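Local coordinates for protein Rik1-associated factor 1 (Schizosaccharomyces pombe, PDB 4O9D) that is a subunit of the Clr4 methyltransferase complex, which methylates histone H3 to establish heterochromatin, and folds here as a WD40 propeller, at residues Phe274-Gln278 with Lys279-His283; Gly355-Gly358 with Ile359-Trp363. All blocks are in the same frame, centred on the assembly; numbering follows the deposited sequence.

Contact 1 (Phe274-Gln278 with Lys279-His283); sequences FTTTQ and KDINH
T276 and I281 face each other across a short linker that leaves one strand and enters the next, and their hydrophobic ends meet tip to tip, with T276 CG2 3.9 Å from I281 CD1. The isoleucine reaches this far because its chain runs straight to CD1 (chi2 -178°). Its side chain also lies against S295 and V260, so a long branched hydrocarbon suits a place bordered by two sheets.

The polar half of T276 does different work. With OG1 anti to the backbone N (chi1 175°), the hydroxyl turns to the following loop and accepts the backbone N-H of Q278, Q278 N to T276 OG1 being 3.1 Å in a nearly straight bond, which makes an ST turn. The same hydroxyl donates to the amide oxygen, T276 OG1 lying 3.0 Å from Q278 OE1 and 24° out of the carbonyl plane. Threonine thus supplies a donor, an acceptor and a methyl from one small side chain. A valine here would probably leave the N-H of Q278 without its acceptor and Q278 OE1 without one of its donors, setting the turn freer to shift.

Q278 is gripped at both ends of its buried amide. OE1 receives S295 OG as well as T276, and NE2 donates to D299 OD1; glutamine, a donor and acceptor in one group, fits such a site. Beyond it, D280 OD1 and the backbone N of I281 both bond the amide of N253, in the preceding sheet.

The linker joins the outer strand 269-276 of one blade to the inner strand 281-286 of the next, the blade-to-blade connection (d-a loop) of a WD40 beta-propeller. Q278 probably occupies the position where many WD40 repeats carry their network histidine.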
ATOM      1  N   PHE A 274       7.309 -13.321  15.411  1.00 29.79           N
ATOM      2  CA  PHE A 274       8.723 -12.973  15.399  1.00 26.75           C
ATOM      3  C   PHE A 274       8.835 -11.647  16.138  1.00 31.79           C
ATOM      4  O   PHE A 274       7.899 -10.820  16.131  1.00 31.68           O
ATOM      5  CB  PHE A 274       9.206 -12.782  13.959  1.00 26.24           C
ATOM      6  CG  PHE A 274       8.847 -13.910  13.050  1.00 25.94           C
ATOM      7  CD1 PHE A 274       7.580 -13.983  12.487  1.00 25.57           C
ATOM      8  CD2 PHE A 274       9.771 -14.911  12.766  1.00 23.60           C
ATOM      9  CE1 PHE A 274       7.230 -15.033  11.661  1.00 30.35           C
ATOM     10  CE2 PHE A 274       9.441 -15.962  11.942  1.00 22.66           C
ATOM     11  CZ  PHE A 274       8.176 -16.030  11.380  1.00 30.77           C
ATOM     12  N   THR A 275       9.975 -11.434  16.769  1.00 29.54           N
ATOM     13  CA  THR A 275      10.235 -10.185  17.423  1.00 29.91           C
ATOM     14  C   THR A 275      11.485  -9.562  16.820  1.00 30.55           C
ATOM     15  O   THR A 275      12.423 -10.254  16.402  1.00 28.08           O
ATOM     16  CB  THR A 275      10.400 -10.374  18.924  1.00 33.85           C
ATOM     17  OG1 THR A 275      11.574 -11.148  19.170  1.00 41.46           O
ATOM     18  CG2 THR A 275       9.210 -11.105  19.471  1.00 30.67           C
ATOM     19  N   THR A 276      11.482  -8.247  16.770  1.00 27.66           N
ATOM     20  CA  THR A 276      12.587  -7.512  16.173  1.00 31.51           C
ATOM     21  C   THR A 276      12.898  -6.350  17.064  1.00 34.33           C
ATOM     22  O   THR A 276      12.000  -5.826  17.746  1.00 35.84           O
ATOM     23  CB  THR A 276      12.183  -6.902  14.821  1.00 29.98           C
ATOM     24  OG1 THR A 276      13.254  -6.097  14.314  1.00 34.59           O
ATOM     25  CG2 THR A 276      10.983  -6.022  14.991  1.00 31.87           C
ATOM     26  N   THR A 277      14.141  -5.890  17.005  1.00 27.82           N
ATOM     27  CA  THR A 277      14.549  -4.700  17.741  1.00 30.88           C
ATOM     28  C   THR A 277      14.113  -3.384  17.078  1.00 36.18           C
ATOM     29  O   THR A 277      14.200  -2.318  17.695  1.00 39.19           O
ATOM     30  CB  THR A 277      16.074  -4.673  17.903  1.00 37.16           C
ATOM     31  OG1 THR A 277      16.678  -4.920  16.636  1.00 34.56           O
ATOM     32  CG2 THR A 277      16.511  -5.734  18.877  1.00 34.80           C
ATOM     33  N   GLN A 278      13.644  -3.450  15.833  1.00 32.47           N
ATOM     34  CA  GLN A 278      13.146  -2.254  15.152  1.00 29.53           C
ATOM     35  C   GLN A 278      12.013  -1.600  15.926  1.00 32.73           C
ATOM     36  O   GLN A 278      11.043  -2.254  16.292  1.00 33.86           O
ATOM     37  CB  GLN A 278      12.642  -2.616  13.754  1.00 31.60           C
ATOM     38  CG  GLN A 278      13.738  -3.153  12.876  1.00 33.57           C
ATOM     39  CD  GLN A 278      13.218  -3.827  11.647  1.00 30.93           C
ATOM     40  OE1 GLN A 278      12.531  -4.844  11.736  1.00 32.01           O
ATOM     41  NE2 GLN A 278      13.537  -3.269  10.485  1.00 28.60           N
ATOM     42  N   LYS A 279      12.126  -0.301  16.161  1.00 30.56           N
ATOM     43  CA  LYS A 279      11.128   0.393  16.940  1.00 34.75           C
ATOM     44  C   LYS A 279       9.954   0.871  16.083  1.00 35.73           C
ATOM     45  O   LYS A 279       8.907   1.225  16.623  1.00 37.32           O
ATOM     46  CB  LYS A 279      11.775   1.569  17.670  1.00 42.86           C
ATOM     47  CG  LYS A 279      12.138   2.717  16.766  1.00 43.53           C
ATOM     48  CD  LYS A 279      13.355   3.464  17.298  1.00 51.00           C
ATOM     49  CE  LYS A 279      13.411   4.881  16.755  1.00 53.23           C
ATOM     50  NZ  LYS A 279      13.934   5.822  17.793  1.00 64.78           N
ATOM     51  N   ASP A 280      10.114   0.871  14.756  1.00 31.51           N
ATOM     52  CA  ASP A 280       9.032   1.298  13.874  1.00 30.38           C
ATOM     53  C   ASP A 280       9.044   0.468  12.600  1.00 31.45           C
ATOM     54  O   ASP A 280       9.885   0.685  11.719  1.00 26.66           O
ATOM     55  CB  ASP A 280       9.188   2.787  13.522  1.00 29.03           C
ATOM     56  CG  ASP A 280       7.907   3.399  12.950  1.00 36.22           C
ATOM     57  OD1 ASP A 280       7.016   2.651  12.466  1.00 32.40           O
ATOM     58  OD2 ASP A 280       7.796   4.640  12.983  1.00 33.99           O
ATOM     59  N   ILE A 281       8.117  -0.480  12.482  1.00 27.06           N
ATOM     60  CA  ILE A 281       8.077  -1.319  11.286  1.00 23.99           C
ATOM     61  C   ILE A 281       7.163  -0.675  10.230  1.00 23.63           C
ATOM     62  O   ILE A 281       5.963  -0.401  10.487  1.00 22.59           O
ATOM     63  CB  ILE A 281       7.565  -2.756  11.592  1.00 24.71           C
ATOM     64  CG1 ILE A 281       8.420  -3.456  12.651  1.00 25.32           C
ATOM     65  CG2 ILE A 281       7.520  -3.590  10.314  1.00 24.14           C
ATOM     66  CD1 ILE A 281       7.933  -4.907  12.920  1.00 25.29           C
ATOM     67  N   ASN A 282       7.721  -0.433   9.044  1.00 23.16           N
ATOM     68  CA  ASN A 282       6.953   0.126   7.926  1.00 22.67           C
ATOM     69  C   ASN A 282       6.261  -0.968   7.099  1.00 26.52           C
ATOM     70  O   ASN A 282       5.122  -0.780   6.664  1.00 22.74           O
ATOM     71  CB  ASN A 282       7.846   0.926   6.966  1.00 25.49           C
ATOM     72  CG  ASN A 282       8.340   2.248   7.554  1.00 29.07           C
ATOM     73  OD1 ASN A 282       7.788   2.778   8.507  1.00 29.35           O
ATOM     74  ND2 ASN A 282       9.393   2.781   6.963  1.00 29.77           N
ATOM     75  N   HIS A 283       6.951  -2.091   6.853  1.00 21.04           N
ATOM     76  CA  HIS A 283       6.427  -3.115   5.939  1.00 24.23           C
ATOM     77  C   HIS A 283       6.873  -4.510   6.357  1.00 23.45           C
ATOM     78  O   HIS A 283       8.071  -4.736   6.598  1.00 23.70           O
ATOM     79  CB  HIS A 283       6.919  -2.880   4.489  1.00 19.36           C
ATOM     80  CG  HIS A 283       6.503  -1.567   3.907  1.00 24.24           C
ATOM     81  ND1 HIS A 283       5.210  -1.313   3.510  1.00 27.04           N
ATOM     82  CD2 HIS A 283       7.204  -0.427   3.672  1.00 20.76           C
ATOM     83  CE1 HIS A 283       5.122  -0.067   3.067  1.00 30.59           C
ATOM     84  NE2 HIS A 283       6.319   0.486   3.139  1.00 25.08           N
TER

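Contact 2 (Gly355-Gly358 with Ile359-Trp363)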
ATOM      1  N   GLY A 355      15.293   2.426   0.154  1.00 25.14           N
ATOM      2  CA  GLY A 355      15.464   3.124   1.411  1.00 21.95           C
ATOM      3  C   GLY A 355      15.773   4.604   1.279  1.00 24.50           C
ATOM      4  O   GLY A 355      15.657   5.211   0.207  1.00 24.27           O
ATOM      5  N   SER A 356      16.158   5.195   2.395  1.00 22.06           N
ATOM      6  CA  SER A 356      16.361   6.636   2.432  1.00 28.68           C
ATOM      7  C   SER A 356      17.740   7.036   1.935  1.00 30.43           C
ATOM      8  O   SER A 356      18.041   8.232   1.877  1.00 29.12           O
ATOM      9  CB  SER A 356      16.099   7.195   3.837  1.00 28.28           C
ATOM     10  OG  SER A 356      17.054   6.731   4.776  1.00 34.97           O
ATOM     11  N   ASP A 357      18.579   6.053   1.582  1.00 24.34           N
ATOM     12  CA  ASP A 357      19.804   6.346   0.853  1.00 28.76           C
ATOM     13  C   ASP A 357      19.453   6.638  -0.611  1.00 30.17           C
ATOM     14  O   ASP A 357      20.336   6.974  -1.408  1.00 29.46           O
ATOM     15  CB  ASP A 357      20.845   5.191   0.961  1.00 24.36           C
ATOM     16  CG  ASP A 357      20.248   3.808   0.604  1.00 29.49           C
ATOM     17  OD1 ASP A 357      19.022   3.723   0.378  1.00 25.69           O
ATOM     18  OD2 ASP A 357      20.999   2.798   0.570  1.00 25.59           O
ATOM     19  N   GLY A 358      18.171   6.499  -0.972  1.00 22.93           N
ATOM     20  CA  GLY A 358      17.764   6.690  -2.353  1.00 23.24           C
ATOM     21  C   GLY A 358      18.045   5.499  -3.266  1.00 26.73           C
ATOM     22  O   GLY A 358      17.854   5.576  -4.478  1.00 28.14           O
ATOM     23  N   ILE A 359      18.486   4.379  -2.702  1.00 22.86           N
ATOM     24  CA  ILE A 359      18.854   3.234  -3.534  1.00 24.58           C
ATOM     25  C   ILE A 359      17.808   2.135  -3.489  1.00 26.24           C
ATOM     26  O   ILE A 359      17.237   1.846  -2.442  1.00 23.87           O
ATOM     27  CB  ILE A 359      20.207   2.616  -3.088  1.00 26.81           C
ATOM     28  CG1 ILE A 359      21.287   3.702  -2.938  1.00 29.83           C
ATOM     29  CG2 ILE A 359      20.671   1.534  -4.077  1.00 24.23           C
ATOM     30  CD1 ILE A 359      21.807   4.243  -4.260  1.00 33.81           C
ATOM     31  N   VAL A 360      17.577   1.522  -4.641  1.00 26.48           N
ATOM     32  CA  VAL A 360      16.785   0.300  -4.730  1.00 25.71           C
ATOM     33  C   VAL A 360      17.757  -0.869  -4.792  1.00 24.88           C
ATOM     34  O   VAL A 360      18.547  -0.962  -5.725  1.00 26.77           O
ATOM     35  CB  VAL A 360      15.872   0.299  -5.976  1.00 23.36           C
ATOM     36  CG1 VAL A 360      15.141  -1.037  -6.108  1.00 22.78           C
ATOM     37  CG2 VAL A 360      14.876   1.477  -5.907  1.00 25.01           C
ATOM     38  N   LYS A 361      17.714  -1.736  -3.783  1.00 21.11           N
ATOM     39  CA  LYS A 361      18.647  -2.852  -3.683  1.00 24.11           C
ATOM     40  C   LYS A 361      17.924  -4.156  -4.000  1.00 27.25           C
ATOM     41  O   LYS A 361      16.731  -4.308  -3.663  1.00 21.39           O
ATOM     42  CB  LYS A 361      19.277  -2.880  -2.285  1.00 25.54           C
ATOM     43  CG  LYS A 361      20.286  -1.729  -2.068  1.00 22.05           C
ATOM     44  CD  LYS A 361      20.869  -1.714  -0.670  1.00 18.93           C
ATOM     45  CE  LYS A 361      22.000  -0.666  -0.580  1.00 25.50           C
ATOM     46  NZ  LYS A 361      23.134  -1.046  -1.491  1.00 24.93           N
ATOM     47  N   VAL A 362      18.632  -5.067  -4.678  1.00 19.48           N
ATOM     48  CA  VAL A 362      18.064  -6.358  -5.082  1.00 20.65           C
ATOM     49  C   VAL A 362      18.761  -7.454  -4.253  1.00 24.89           C
ATOM     50  O   VAL A 362      19.995  -7.438  -4.136  1.00 23.55           O
ATOM     51  CB  VAL A 362      18.237  -6.642  -6.604  1.00 21.49           C
ATOM     52  CG1 VAL A 362      17.615  -7.984  -6.994  1.00 19.86           C
ATOM     53  CG2 VAL A 362      17.640  -5.503  -7.466  1.00 25.42           C
ATOM     54  N   TRP A 363      17.968  -8.369  -3.676  1.00 21.38           N
ATOM     55  CA  TRP A 363      18.473  -9.403  -2.775  1.00 23.46           C
ATOM     56  C   TRP A 363      17.993 -10.806  -3.161  1.00 24.42           C
ATOM     57  O   TRP A 363      16.843 -10.973  -3.582  1.00 24.15           O
ATOM     58  CB  TRP A 363      18.012  -9.137  -1.336  1.00 21.91           C
ATOM     59  CG  TRP A 363      18.096  -7.700  -0.859  1.00 23.68           C
ATOM     60  CD1 TRP A 363      17.148  -6.733  -1.000  1.00 21.52           C
ATOM     61  CD2 TRP A 363      19.182  -7.098  -0.125  1.00 22.56           C
ATOM     62  NE1 TRP A 363      17.573  -5.553  -0.403  1.00 24.54           N
ATOM     63  CE2 TRP A 363      18.817  -5.754   0.136  1.00 22.50           C
ATOM     64  CE3 TRP A 363      20.429  -7.573   0.338  1.00 22.09           C
ATOM     65  CZ2 TRP A 363      19.644  -4.871   0.838  1.00 24.55           C
ATOM     66  CZ3 TRP A 363      21.261  -6.688   1.031  1.00 20.40           C
ATOM     67  CH2 TRP A 363      20.863  -5.352   1.275  1.00 23.81           C
TER
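A tight hairpin turn, G355 to G358, brings D357 and G355 against I359 at the start of strand 359-363. It is a type I turn, closed by G358 N to G355 O at 3.1 Å, and followed by a G1 beta bulge: G355 N also bonds I359 O at 3.3 Å. G358 sits at positive phi (79°), where a side chain would jam against the carbonyl oxygen of D357, hence glycine.

D357 folds back over the turn. Its CG lies between the backbone N and the carbonyl carbon (chi1 51°), which carries the carboxylate to the N-H of I359. D357 OD1 accepts that I359 N at 3.2 Å, an Asx turn, although the N-H arrives well above the carboxylate plane. The two side chains cross at about a right angle, D357 OD2 resting 3.6 Å from I359 CG1, so the isoleucine runs across the carboxylate while also packing on N374 and E377. K361 brings its CE to 3.8 Å from D357 OD2, but its ammonium bonds N374; the lysine's positive charge may still steady the buried aspartate.

The strongest polar partner of D357 is the backbone N of G320, at OD2; H319 ND1 also bonds OD1. With W363 NE1 bonded to T353 OG1, these residues are consistent with the Asp-His-Ser/Thr-Trp network of WD40 repeats.

Contact 1 passes between blades, from strand 269-276 to strand 281-286, whereas contact 2 stays within one blade, turning strand 351-354 into strand 359-363. Their centres are about 18 Å apart and they do not touch, yet the loop 298-300 of the blade that contact 1 enters, next to the blade of contact 2, serves both: D299 takes Q278, and N300 takes the backbone of S356. Contact 2 is buried and rests on an aspartate carboxylate and two glycines; contact 1 is only partly buried, its T277 and K279 exposed, and relies on neutral hydroxyl and amide groups beside a hydrophobic touch. Q278 meets D299 much as H319 meets D357, consistent with equivalent networks in successive blades.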